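Local atomic coordinates of caspase Nc subunit 1 (Drosophila melanogaster, PDB entry 2FP3), a protein that acts as an initiator caspase, a cysteine protease at the head of the cascade that activates the executioner caspases of apoptosis in the fly. Residues D269-D274 and N304-F309; K175-M180 and A231-C236; V67-Y72 and G104-D109. The protein carries 2 engineered substitutions. All coordinates share one frame; numbering follows the deposited sequence.

Contact 1: D269-D274 and N304-F309; sequences DTDLED and NKKLYF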
# COMPACT_ATOMS: atom_id res chain seq x y z
N ASP A 269 -17.83 0.10 -4.52
CA ASP A 269 -18.58 -1.12 -4.75
C ASP A 269 -17.85 -2.46 -4.59
O ASP A 269 -18.48 -3.49 -4.32
CB ASP A 269 -19.12 -1.06 -6.18
CG ASP A 269 -20.51 -1.63 -6.31
OD1 ASP A 269 -20.95 -2.31 -5.36
OD2 ASP A 269 -21.14 -1.41 -7.37
N THR A 270 -16.54 -2.46 -4.77
CA THR A 270 -15.84 -3.73 -4.72
C THR A 270 -14.72 -3.86 -3.69
O THR A 270 -13.98 -2.92 -3.44
CB THR A 270 -15.36 -4.09 -6.18
OG1 THR A 270 -13.93 -4.14 -6.25
CG2 THR A 270 -15.87 -3.07 -7.17
N ASP A 271 -14.64 -5.04 -3.10
CA ASP A 271 -13.65 -5.35 -2.08
C ASP A 271 -12.22 -5.25 -2.63
O ASP A 271 -12.01 -5.38 -3.84
CB ASP A 271 -13.94 -6.74 -1.49
CG ASP A 271 -13.70 -7.87 -2.49
OD1 ASP A 271 -12.57 -8.38 -2.56
OD2 ASP A 271 -14.66 -8.25 -3.20
N LEU A 272 -11.26 -5.02 -1.74
CA LEU A 272 -9.85 -4.87 -2.12
C LEU A 272 -9.26 -5.96 -3.01
O LEU A 272 -8.61 -5.67 -4.01
CB LEU A 272 -8.96 -4.71 -0.88
CG LEU A 272 -7.48 -4.46 -1.23
CD1 LEU A 272 -7.39 -3.27 -2.16
CD2 LEU A 272 -6.64 -4.23 0.01
N GLU A 273 -9.46 -7.22 -2.65
CA GLU A 273 -8.90 -8.30 -3.44
C GLU A 273 -9.39 -8.32 -4.88
O GLU A 273 -8.64 -8.69 -5.79
CB GLU A 273 -9.12 -9.65 -2.78
CG GLU A 273 -8.18 -9.86 -1.61
CD GLU A 273 -8.16 -11.29 -1.12
OE1 GLU A 273 -7.59 -12.16 -1.81
OE2 GLU A 273 -8.71 -11.54 -0.03
N ASP A 274 -10.64 -7.90 -5.10
CA ASP A 274 -11.17 -7.83 -6.46
C ASP A 274 -10.46 -6.70 -7.18
O ASP A 274 -10.06 -6.82 -8.35
CB ASP A 274 -12.68 -7.56 -6.43
CG ASP A 274 -13.51 -8.82 -6.48
OD1 ASP A 274 -13.00 -9.89 -6.10
OD2 ASP A 274 -14.68 -8.73 -6.90
N ASN A 304 -8.60 -13.15 5.71
CA ASN A 304 -9.79 -13.92 5.41
C ASN A 304 -11.18 -13.30 5.35
O ASN A 304 -12.17 -14.01 5.22
CB ASN A 304 -9.79 -15.15 6.33
CG ASN A 304 -8.48 -15.94 6.22
OD1 ASN A 304 -7.92 -16.08 5.13
ND2 ASN A 304 -8.01 -16.47 7.33
N LYS A 305 -11.25 -11.97 5.39
CA LYS A 305 -12.54 -11.29 5.31
C LYS A 305 -12.48 -10.30 4.15
O LYS A 305 -11.39 -9.94 3.70
CB LYS A 305 -12.84 -10.52 6.60
CG LYS A 305 -13.00 -11.38 7.84
CD LYS A 305 -13.19 -10.49 9.06
CE LYS A 305 -13.36 -11.28 10.33
NZ LYS A 305 -13.64 -10.35 11.47
N LYS A 306 -13.63 -9.87 3.65
CA LYS A 306 -13.65 -8.91 2.56
C LYS A 306 -13.31 -7.53 3.11
O LYS A 306 -13.62 -7.21 4.27
CB LYS A 306 -15.04 -8.86 1.91
CG LYS A 306 -15.55 -10.19 1.36
CD LYS A 306 -14.86 -10.61 0.07
CE LYS A 306 -15.38 -11.98 -0.37
NZ LYS A 306 -14.79 -12.48 -1.63
N LEU A 307 -12.66 -6.72 2.28
CA LEU A 307 -12.32 -5.37 2.68
C LEU A 307 -12.98 -4.36 1.75
O LEU A 307 -12.50 -4.13 0.63
CB LEU A 307 -10.80 -5.15 2.67
CG LEU A 307 -10.41 -3.71 3.00
CD1 LEU A 307 -11.06 -3.30 4.31
CD2 LEU A 307 -8.92 -3.55 3.10
N TYR A 308 -14.08 -3.78 2.21
CA TYR A 308 -14.77 -2.74 1.45
C TYR A 308 -14.35 -1.44 2.13
O TYR A 308 -14.34 -1.35 3.35
CB TYR A 308 -16.29 -2.89 1.52
CG TYR A 308 -16.83 -4.03 0.69
CD1 TYR A 308 -17.07 -5.27 1.26
CD2 TYR A 308 -17.06 -3.86 -0.69
CE1 TYR A 308 -17.54 -6.34 0.48
CE2 TYR A 308 -17.53 -4.92 -1.47
CZ TYR A 308 -17.77 -6.15 -0.88
OH TYR A 308 -18.25 -7.20 -1.64
N PHE A 309 -13.99 -0.44 1.34
CA PHE A 309 -13.55 0.82 1.89
C PHE A 309 -14.71 1.77 2.21
O PHE A 309 -14.55 2.72 2.99
CB PHE A 309 -12.56 1.49 0.92
CG PHE A 309 -11.20 0.83 0.90
CD1 PHE A 309 -10.29 1.04 1.93
CD2 PHE A 309 -10.83 -0.01 -0.14
CE1 PHE A 309 -9.03 0.42 1.93
CE2 PHE A 309 -9.58 -0.64 -0.16
CZ PHE A 309 -8.68 -0.43 0.89
O HOH W 1 -13.85 -0.93 -1.51
O HOH W 2 -16.46 -6.83 -4.60
O HOH W 3 -15.50 -10.59 -3.34
O HOH W 4 -11.23 -7.82 0.01
O HOH W 5 -10.82 -10.40 1.11
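Leu272 N donates to Leu307 O at 2.8 Å, the one direct hydrogen bond between the first turn of helix 272-284 and the loop that follows strand 297-301. The Asp271 CA leans on that same carbonyl oxygen, while its CB sits over one face of the Tyr308 ring, 4.0 Å from the centroid, a CH-pi contact. Asp271 is the N-cap of the helix: with CG placed between the backbone N and C (chi1 68°), the carboxylate turns back so that OD1 accepts from Asp274 N, which comes from above its plane. OD2 takes two waters. One also accepts from Asp271 N; the second joins OD2 to Lys306 NZ, whose direct separation from OD2, 4.5 Å, is too long for a salt bridge. Thr270 O and Phe309 N share another water, Glu273 N and Leu307 N a fourth, and Glu273 OE2 and Lys305 O a fifth. Beneath this polar layer Leu272 and Leu307 lie side by side, CD2 to CD2 at 3.9 Å, and Leu272 CD1 meets the edge of Phe309. Most polar bridging therefore runs through water; Lys306 lies against the capping carboxylate through CD, and its ammonium, held off by water, probably steadies the negative charge.

Contact 2: K175-M180 and A231-C236; sequences KPKVLM and ADTLVC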
# COMPACT_ATOMS: atom_id res chain seq x y z
N LYS A 175 -6.99 -6.48 12.51
CA LYS A 175 -7.35 -5.34 11.69
C LYS A 175 -6.77 -5.55 10.30
O LYS A 175 -5.73 -6.17 10.14
CB LYS A 175 -6.79 -4.03 12.27
CG LYS A 175 -7.53 -3.51 13.48
CD LYS A 175 -6.97 -2.15 13.90
CE LYS A 175 -7.58 -1.65 15.20
NZ LYS A 175 -7.04 -0.32 15.55
N PRO A 176 -7.44 -5.03 9.28
CA PRO A 176 -6.96 -5.17 7.90
C PRO A 176 -5.63 -4.44 7.69
O PRO A 176 -5.54 -3.23 7.95
CB PRO A 176 -8.06 -4.52 7.07
CG PRO A 176 -9.25 -4.41 8.00
CD PRO A 176 -8.67 -4.24 9.36
N LYS A 177 -4.60 -5.16 7.24
CA LYS A 177 -3.29 -4.55 6.98
C LYS A 177 -2.87 -4.78 5.52
O LYS A 177 -2.75 -5.92 5.07
CB LYS A 177 -2.23 -5.13 7.93
CG LYS A 177 -2.51 -4.86 9.41
CD LYS A 177 -1.43 -5.44 10.31
CE LYS A 177 -1.55 -6.94 10.40
NZ LYS A 177 -2.81 -7.29 11.10
N VAL A 178 -2.65 -3.68 4.80
CA VAL A 178 -2.26 -3.75 3.40
C VAL A 178 -0.88 -3.15 3.23
O VAL A 178 -0.72 -1.94 3.34
CB VAL A 178 -3.27 -2.97 2.50
CG1 VAL A 178 -2.95 -3.19 1.01
CG2 VAL A 178 -4.70 -3.42 2.81
N LEU A 179 0.10 -4.00 2.97
CA LEU A 179 1.49 -3.56 2.79
C LEU A 179 1.80 -3.59 1.30
O LEU A 179 1.79 -4.65 0.68
CB LEU A 179 2.42 -4.49 3.57
CG LEU A 179 2.02 -4.78 5.02
CD1 LEU A 179 2.99 -5.78 5.64
CD2 LEU A 179 2.01 -3.50 5.84
N MET A 180 2.09 -2.43 0.72
CA MET A 180 2.36 -2.34 -0.71
C MET A 180 3.76 -1.90 -1.11
O MET A 180 4.23 -0.84 -0.69
CB MET A 180 1.36 -1.38 -1.37
CG MET A 180 -0.09 -1.76 -1.18
SD MET A 180 -1.19 -0.76 -2.20
CE MET A 180 -1.10 -1.66 -3.77
N ALA A 231 -1.26 -12.04 10.16
CA ALA A 231 -2.67 -12.35 10.01
C ALA A 231 -3.31 -11.11 9.45
O ALA A 231 -2.73 -10.02 9.54
CB ALA A 231 -3.29 -12.70 11.35
N ASP A 232 -4.49 -11.27 8.85
CA ASP A 232 -5.22 -10.14 8.29
C ASP A 232 -4.29 -9.21 7.50
O ASP A 232 -4.38 -7.98 7.60
CB ASP A 232 -5.86 -9.38 9.44
CG ASP A 232 -6.72 -10.28 10.31
OD1 ASP A 232 -7.84 -10.63 9.88
OD2 ASP A 232 -6.27 -10.66 11.40
N THR A 233 -3.41 -9.79 6.70
CA THR A 233 -2.49 -8.98 5.94
C THR A 233 -2.39 -9.31 4.46
O THR A 233 -2.45 -10.46 4.06
CB THR A 233 -1.07 -9.07 6.55
OG1 THR A 233 -1.13 -8.76 7.95
CG2 THR A 233 -0.12 -8.11 5.86
N LEU A 234 -2.26 -8.26 3.65
CA LEU A 234 -2.08 -8.42 2.22
C LEU A 234 -0.75 -7.76 1.88
O LEU A 234 -0.46 -6.65 2.36
CB LEU A 234 -3.20 -7.73 1.43
CG LEU A 234 -4.63 -8.29 1.46
CD1 LEU A 234 -5.50 -7.40 0.57
CD2 LEU A 234 -4.66 -9.73 0.96
N VAL A 235 0.07 -8.45 1.08
CA VAL A 235 1.34 -7.89 0.64
C VAL A 235 1.22 -7.80 -0.87
O VAL A 235 1.12 -8.82 -1.56
CB VAL A 235 2.53 -8.78 1.03
CG1 VAL A 235 3.83 -8.17 0.50
CG2 VAL A 235 2.60 -8.91 2.55
N CYS A 236 1.22 -6.58 -1.37
CA CYS A 236 1.06 -6.33 -2.80
C CYS A 236 2.36 -5.95 -3.48
O CYS A 236 3.16 -5.18 -2.94
CB CYS A 236 0.01 -5.24 -2.99
SG CYS A 236 -1.45 -5.54 -1.97
O HOH W 6 -4.50 -9.27 12.79
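Strands 177-181 and 233-237 run parallel in the central sheet of the caspase fold, in register from Lys177 beside Thr233 to Met180 beside Cys236. Four backbone bonds join them, including Leu179 N to Leu234 O at 2.8 Å, and the side chains alternate between the two faces of the sheet. On the face of Val178, Met180, Leu234 and Cys236, the bend at the end of Met180 (chi3 84°) brings its CE to 3.8 Å from Cys236 CB, while Cys236 SG looks back to Val178 CG1. Helices 251-266 and 272-284 cover this face, through Tyr255 and Leu276 among others. On the other face the Leu179 and Thr233 side chains cross at a slant, CD1 to CG2 3.9 Å, and Phe164 packs against Leu179. Val235, also here, has its side chain about 8 Å from that of Ala184, the engineered residue at the inferred active-site position. Asp232 and Thr233 together face Leu301 of the next strand, forming a G1 beta bulge. At this end, bent at its last two torsions, Lys177 passes Thr233 obliquely, with CE 3.1 Å from OG1; NZ also reaches Leu172 O. Lys177 NZ and Thr233 OG1 take Ala231 O from opposite faces of its carbonyl plane, at 3.1 Å and 2.6 Å.

Contact 3: V67-Y72 and G104-D109; sequences VNIMDY and GNVNQD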
# COMPACT_ATOMS: atom_id res chain seq x y z
N VAL A 67 5.65 6.16 2.00
CA VAL A 67 7.07 6.50 1.95
C VAL A 67 7.58 6.40 0.51
O VAL A 67 7.72 5.31 -0.04
CB VAL A 67 7.87 5.56 2.87
CG1 VAL A 67 9.36 5.81 2.69
CG2 VAL A 67 7.45 5.76 4.32
N ASN A 68 7.83 7.55 -0.11
CA ASN A 68 8.31 7.60 -1.48
C ASN A 68 9.77 8.06 -1.52
O ASN A 68 10.05 9.26 -1.46
CB ASN A 68 7.44 8.57 -2.29
CG ASN A 68 7.47 8.29 -3.79
OD1 ASN A 68 8.30 7.53 -4.27
ND2 ASN A 68 6.56 8.92 -4.53
N ILE A 69 10.69 7.10 -1.61
CA ILE A 69 12.13 7.40 -1.67
C ILE A 69 12.51 7.65 -3.12
O ILE A 69 12.27 6.81 -3.99
CB ILE A 69 12.95 6.21 -1.14
CG1 ILE A 69 12.49 5.84 0.27
CG2 ILE A 69 14.43 6.55 -1.14
CD1 ILE A 69 13.20 4.64 0.85
N MET A 70 13.11 8.80 -3.41
CA MET A 70 13.47 9.09 -4.79
C MET A 70 14.87 9.62 -5.04
O MET A 70 15.17 10.08 -6.14
CB MET A 70 12.43 10.04 -5.39
CG MET A 70 12.18 11.28 -4.57
SD MET A 70 10.76 12.17 -5.20
CE MET A 70 11.50 12.98 -6.63
N ASP A 71 15.73 9.56 -4.03
CA ASP A 71 17.10 10.03 -4.18
C ASP A 71 18.08 9.01 -3.63
O ASP A 71 17.91 8.51 -2.51
CB ASP A 71 17.29 11.38 -3.48
CG ASP A 71 16.71 12.54 -4.28
OD1 ASP A 71 16.66 13.66 -3.74
OD2 ASP A 71 16.32 12.34 -5.46
N TYR A 72 19.10 8.71 -4.41
CA TYR A 72 20.10 7.72 -4.02
C TYR A 72 21.53 8.26 -4.22
O TYR A 72 21.70 9.39 -4.69
CB TYR A 72 19.87 6.45 -4.83
CG TYR A 72 18.47 5.90 -4.65
CD1 TYR A 72 17.41 6.37 -5.43
CD2 TYR A 72 18.19 4.97 -3.65
CE1 TYR A 72 16.10 5.93 -5.21
CE2 TYR A 72 16.89 4.52 -3.42
CZ TYR A 72 15.85 5.01 -4.20
OH TYR A 72 14.57 4.57 -3.96
N GLY A 104 9.28 11.56 2.29
CA GLY A 104 10.11 11.52 1.09
C GLY A 104 11.31 10.61 1.31
O GLY A 104 11.15 9.43 1.65
N ASN A 105 12.51 11.14 1.14
CA ASN A 105 13.71 10.34 1.32
C ASN A 105 14.03 10.07 2.80
O ASN A 105 14.04 10.99 3.62
CB ASN A 105 14.92 11.01 0.66
CG ASN A 105 14.73 11.18 -0.84
OD1 ASN A 105 14.33 10.24 -1.53
ND2 ASN A 105 15.04 12.36 -1.35
N VAL A 106 14.27 8.81 3.12
CA VAL A 106 14.62 8.44 4.49
C VAL A 106 15.59 7.28 4.43
O VAL A 106 15.60 6.52 3.46
CB VAL A 106 13.37 8.04 5.33
CG1 VAL A 106 12.46 9.23 5.53
CG2 VAL A 106 12.62 6.91 4.65
N ASN A 107 16.40 7.15 5.47
CA ASN A 107 17.38 6.07 5.54
C ASN A 107 16.83 4.89 6.32
O ASN A 107 15.79 4.99 6.97
CB ASN A 107 18.66 6.57 6.22
CG ASN A 107 18.42 7.08 7.63
OD1 ASN A 107 17.97 6.33 8.50
ND2 ASN A 107 18.71 8.35 7.86
N GLN A 108 17.53 3.77 6.24
CA GLN A 108 17.11 2.56 6.93
C GLN A 108 16.73 2.83 8.38
O GLN A 108 15.72 2.31 8.87
CB GLN A 108 18.23 1.53 6.89
CG GLN A 108 17.88 0.21 7.53
CD GLN A 108 18.97 -0.82 7.35
OE1 GLN A 108 19.52 -0.98 6.26
NE2 GLN A 108 19.28 -1.54 8.42
N ASP A 109 17.52 3.65 9.05
CA ASP A 109 17.27 3.96 10.45
C ASP A 109 16.03 4.82 10.65
O ASP A 109 15.24 4.57 11.55
CB ASP A 109 18.49 4.65 11.05
CG ASP A 109 18.41 4.77 12.56
OD1 ASP A 109 18.31 3.71 13.22
OD2 ASP A 109 18.43 5.90 13.08
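This is a loop-to-loop contact at the C-terminal ends of two neighbouring parallel strands, 62-68 and 98-103, and a single asparagine side chain supplies its direct hydrogen bonds. Asn105 OD1 accepts from Met70 N at 2.7 Å, the N-H arriving almost in line with the carbonyl bond, and more weakly from Asp71 N at 2.9 Å. Two successive amides thus converge on one oxygen, which limits how the carboxamide can turn. Asn105 CG stands anti to its own carbonyl carbon (chi1 -61°), and this swings the amide across to the 67-72 backbone. Asn105 ND2 lies 3.2 Å from Asp71 OD1, with the carboxylate and amide planes only 32° apart. The strands belong to the central sheet of the caspase domain, linked through helix 82-95 in a beta-alpha-beta crossover, and residues 104-107 lead from strand 98-103 into helix 108-119, with Asn107 as its N-cap. Gly104 CA approaches Asn68 O at 3.4 Å in a CA-H...O contact. Nearer the strand end the contact is apolar: Val67 CG1 meets Val106 CG2 at 4.0 Å, the two side chains crossing at about a right angle, and Phe111 and Leu114 of helix 108-119 pack against Val67 and Val106 respectively. Ile69 directs its CD1 toward Val106 O, and its side chain lies about 7 Å from that of His137, probably the catalytic histidine, as in related caspases.

Overall arrangement
Contact 2 lies deepest, about 8 Å from the centre of the chain, and joins two sheet strands by regular backbone bonds, with mainly apolar side chains on one face and a mix of apolar and polar ones on the other. Contact 1, largely buried, touches it directly: Leu272 and Leu307 carry their methyls onto Leu234, Val178 and Pro176, so the helix start and the loop cover one face of those strands, while water and charge gather at its outer margin. Contact 3 is partly buried, its centre about 22 Å from that of contact 2, but it reaches the same sheet through strand 62-68. Contacts 1 and 3 stand on opposite sides of the chain's centre; one relies on bridging waters, the other on a side-chain amide gripping backbone.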